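Local coordinates for protein citrate lyase, subunit 1 (PDB 6HXI) that is subunit 1 of an ATP citrate lyase, which probably converts citrate and coenzyme A into oxaloacetate and acetyl-CoA at the cost of ATP, at residues 117-122 with 199-204. Numbering follows the deposited sequence.
Sequences EYYVAI and EINPFT
Phe203 holds CG between its own backbone N and carbonyl carbon (chi1 74°), which brings its ring against Tyr118 CB and Val120 CG1, on the face of the sheet that these side chains share. Tyr118 turns CG anti to its carbonyl carbon (chi1 -54°); its CB sits over one face of the Phe203 ring, a CH-pi contact 3.8 Å from the centroid, while its ring edge addresses that face in an offset edge-to-face pair, planes 77° apart. Val120 crosses Phe203 at about a right angle, its CG1 3.6 Å from Phe203 CD2, and also packs on Ile200 CB. An alanine in place of Phe203 would probably open a gap beside Val120 and deprive Tyr118 of its aromatic partner.

The pairing illustrates how an antiparallel ladder absorbs a beta bulge. Tyr118 and Phe203 exchange two backbone hydrogen bonds, Phe203 N to Tyr118 O at 2.8 Å; Val120 and Ile200 exchange two more, the register having slipped by one across Asn201 and the cis-bonded Pro202. On the other face, Asn201 OD1 lies at the edge of the Tyr119 ring, 3.4 Å from CD2, and accepts a hydrogen bond from Gly138 N. Pro202 CG rests against Glu117 CD at 3.6 Å, while Glu117 OE2 is hydrogen-bonded to His114 NE2.

Within the antiparallel sheet of the ATP-grasp region, strands 128-134 and 209-220 flank this pair, and helix 173-192 packs against Val120 and Ile200, with its Phe182 meeting the Phe203 ring.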
ATOM      1  N   GLU C 117      71.164  -2.062 -48.543  1.00 86.01           N
ATOM      2  CA  GLU C 117      69.994  -1.194 -48.562  1.00 83.19           C
ATOM      3  C   GLU C 117      68.851  -1.982 -49.200  1.00 83.65           C
ATOM      4  O   GLU C 117      68.817  -2.134 -50.424  1.00 84.94           O
ATOM      5  CB  GLU C 117      70.270   0.128 -49.301  1.00 86.22           C
ATOM      6  CG  GLU C 117      70.897   1.205 -48.427  1.00 97.47           C
ATOM      7  CD  GLU C 117      70.881   2.639 -48.939  1.00112.17           C
ATOM      8  OE1 GLU C 117      70.528   2.874 -50.118  1.00105.07           O
ATOM      9  OE2 GLU C 117      71.223   3.539 -48.141  1.00 99.20           O
ATOM     10  N   TYR C 118      67.974  -2.558 -48.364  1.00 75.50           N
ATOM     11  CA  TYR C 118      66.825  -3.332 -48.842  1.00 73.06           C
ATOM     12  C   TYR C 118      65.529  -2.558 -48.621  1.00 71.38           C
ATOM     13  O   TYR C 118      65.425  -1.773 -47.678  1.00 67.88           O
ATOM     14  CB  TYR C 118      66.742  -4.739 -48.200  1.00 74.13           C
ATOM     15  CG  TYR C 118      67.983  -5.612 -48.308  1.00 78.87           C
ATOM     16  CD1 TYR C 118      68.815  -5.549 -49.424  1.00 82.78           C
ATOM     17  CD2 TYR C 118      68.289  -6.545 -47.320  1.00 79.97           C
ATOM     18  CE1 TYR C 118      69.953  -6.347 -49.526  1.00 86.28           C
ATOM     19  CE2 TYR C 118      69.425  -7.352 -47.412  1.00 83.14           C
ATOM     20  CZ  TYR C 118      70.257  -7.249 -48.515  1.00 93.06           C
ATOM     21  OH  TYR C 118      71.378  -8.047 -48.606  1.00 96.23           O
ATOM     22  N   TYR C 119      64.549  -2.769 -49.512  1.00 67.11           N
ATOM     23  CA  TYR C 119      63.245  -2.099 -49.460  1.00 64.89           C
ATOM     24  C   TYR C 119      62.150  -3.082 -49.093  1.00 65.70           C
ATOM     25  O   TYR C 119      62.142  -4.201 -49.608  1.00 66.59           O
ATOM     26  CB  TYR C 119      62.963  -1.453 -50.834  1.00 67.51           C
ATOM     27  CG  TYR C 119      61.530  -1.055 -51.107  1.00 68.48           C
ATOM     28  CD1 TYR C 119      60.652  -1.927 -51.745  1.00 70.45           C
ATOM     29  CD2 TYR C 119      61.069   0.221 -50.792  1.00 69.30           C
ATOM     30  CE1 TYR C 119      59.336  -1.554 -52.025  1.00 71.76           C
ATOM     31  CE2 TYR C 119      59.761   0.612 -51.079  1.00 69.29           C
ATOM     32  CZ  TYR C 119      58.901  -0.277 -51.701  1.00 77.35           C
ATOM     33  OH  TYR C 119      57.620   0.111 -52.003  1.00 80.14           O
ATOM     34  N   VAL C 120      61.203  -2.647 -48.255  1.00 59.53           N
ATOM     35  CA  VAL C 120      60.014  -3.418 -47.865  1.00 57.23           C
ATOM     36  C   VAL C 120      58.795  -2.491 -47.740  1.00 58.77           C
ATOM     37  O   VAL C 120      58.883  -1.434 -47.118  1.00 57.25           O
ATOM     38  CB  VAL C 120      60.205  -4.349 -46.622  1.00 60.50           C
ATOM     39  CG1 VAL C 120      60.474  -3.559 -45.341  1.00 59.82           C
ATOM     40  CG2 VAL C 120      59.014  -5.285 -46.437  1.00 59.02           C
ATOM     41  N   ALA C 121      57.664  -2.894 -48.326  1.00 55.43           N
ATOM     42  CA  ALA C 121      56.423  -2.132 -48.231  1.00 53.55           C
ATOM     43  C   ALA C 121      55.191  -3.027 -48.138  1.00 54.85           C
ATOM     44  O   ALA C 121      55.071  -4.020 -48.868  1.00 53.14           O
ATOM     45  CB  ALA C 121      56.292  -1.165 -49.399  1.00 55.40           C
ATOM     46  N   ILE C 122      54.268  -2.671 -47.233  1.00 50.13           N
ATOM     47  CA  ILE C 122      53.022  -3.401 -47.068  1.00 47.88           C
ATOM     48  C   ILE C 122      51.864  -2.448 -47.333  1.00 52.23           C
ATOM     49  O   ILE C 122      51.797  -1.358 -46.776  1.00 50.06           O
ATOM     50  CB  ILE C 122      52.874  -4.223 -45.755  1.00 49.55           C
ATOM     51  CG1 ILE C 122      54.156  -5.014 -45.407  1.00 49.36           C
ATOM     52  CG2 ILE C 122      51.637  -5.170 -45.834  1.00 49.21           C
ATOM     53  CD1 ILE C 122      54.205  -5.516 -43.977  1.00 51.92           C
ATOM     54  N   GLU C 199      56.236   1.564 -45.248  1.00 54.21           N
ATOM     55  CA  GLU C 199      57.353   1.543 -46.177  1.00 56.13           C
ATOM     56  C   GLU C 199      58.661   1.785 -45.443  1.00 62.66           C
ATOM     57  O   GLU C 199      58.825   2.824 -44.802  1.00 62.86           O
ATOM     58  CB  GLU C 199      57.158   2.592 -47.268  1.00 59.17           C
ATOM     59  CG  GLU C 199      58.245   2.611 -48.329  1.00 72.70           C
ATOM     60  CD  GLU C 199      58.361   3.953 -49.016  1.00110.37           C
ATOM     61  OE1 GLU C 199      57.455   4.289 -49.814  1.00113.70           O
ATOM     62  OE2 GLU C 199      59.329   4.690 -48.719  1.00116.00           O
ATOM     63  N   ILE C 200      59.586   0.818 -45.540  1.00 59.66           N
ATOM     64  CA  ILE C 200      60.923   0.920 -44.987  1.00 60.43           C
ATOM     65  C   ILE C 200      61.844   0.925 -46.202  1.00 66.74           C
ATOM     66  O   ILE C 200      62.095  -0.118 -46.822  1.00 65.23           O
ATOM     67  CB  ILE C 200      61.284  -0.136 -43.912  1.00 62.47           C
ATOM     68  CG1 ILE C 200      60.185  -0.207 -42.816  1.00 60.43           C
ATOM     69  CG2 ILE C 200      62.645   0.221 -43.300  1.00 64.29           C
ATOM     70  CD1 ILE C 200      60.156  -1.481 -42.044  1.00 62.42           C
ATOM     71  N   ASN C 201      62.245   2.149 -46.587  1.00 65.27           N
ATOM     72  CA  ASN C 201      63.047   2.424 -47.757  1.00 66.76           C
ATOM     73  C   ASN C 201      64.175   3.408 -47.432  1.00 74.05           C
ATOM     74  O   ASN C 201      63.998   4.627 -47.546  1.00 76.37           O
ATOM     75  CB  ASN C 201      62.156   2.943 -48.904  1.00 66.18           C
ATOM     76  CG  ASN C 201      62.840   3.046 -50.247  1.00 87.38           C
ATOM     77  OD1 ASN C 201      63.731   2.258 -50.592  1.00 76.46           O
ATOM     78  ND2 ASN C 201      62.380   3.979 -51.067  1.00 84.52           N
ATOM     79  N   PRO C 202      65.345   2.899 -47.001  1.00 69.80           N
ATOM     80  CA  PRO C 202      65.729   1.486 -46.880  1.00 68.56           C
ATOM     81  C   PRO C 202      65.810   0.927 -45.439  1.00 72.19           C
ATOM     82  O   PRO C 202      65.676   1.660 -44.456  1.00 71.09           O
ATOM     83  CB  PRO C 202      67.116   1.494 -47.549  1.00 72.22           C
ATOM     84  CG  PRO C 202      67.682   2.907 -47.256  1.00 78.35           C
ATOM     85  CD  PRO C 202      66.514   3.765 -46.771  1.00 73.37           C
ATOM     86  N   PHE C 203      65.994  -0.391 -45.326  1.00 69.31           N
ATOM     87  CA  PHE C 203      66.290  -1.070 -44.074  1.00 69.54           C
ATOM     88  C   PHE C 203      67.677  -1.721 -44.222  1.00 76.86           C
ATOM     89  O   PHE C 203      68.139  -1.905 -45.347  1.00 76.52           O
ATOM     90  CB  PHE C 203      65.190  -2.049 -43.623  1.00 69.48           C
ATOM     91  CG  PHE C 203      65.023  -3.378 -44.323  1.00 70.85           C
ATOM     92  CD1 PHE C 203      65.693  -4.510 -43.870  1.00 74.48           C
ATOM     93  CD2 PHE C 203      64.094  -3.530 -45.344  1.00 72.10           C
ATOM     94  CE1 PHE C 203      65.501  -5.752 -44.484  1.00 75.46           C
ATOM     95  CE2 PHE C 203      63.897  -4.776 -45.956  1.00 74.78           C
ATOM     96  CZ  PHE C 203      64.601  -5.878 -45.518  1.00 73.71           C
ATOM     97  N   THR C 204      68.376  -1.980 -43.102  1.00 76.54           N
ATOM     98  CA  THR C 204      69.711  -2.584 -43.101  1.00 79.18           C
ATOM     99  C   THR C 204      69.903  -3.548 -41.920  1.00 85.05           C
ATOM    100  O   THR C 204      68.987  -3.782 -41.125  1.00 82.49           O
ATOM    101  CB  THR C 204      70.829  -1.498 -43.169  1.00 90.94           C
ATOM    102  OG1 THR C 204      70.510  -0.517 -44.157  1.00 97.12           O
ATOM    103  CG2 THR C 204      72.213  -2.090 -43.468  1.00 87.87           C
TER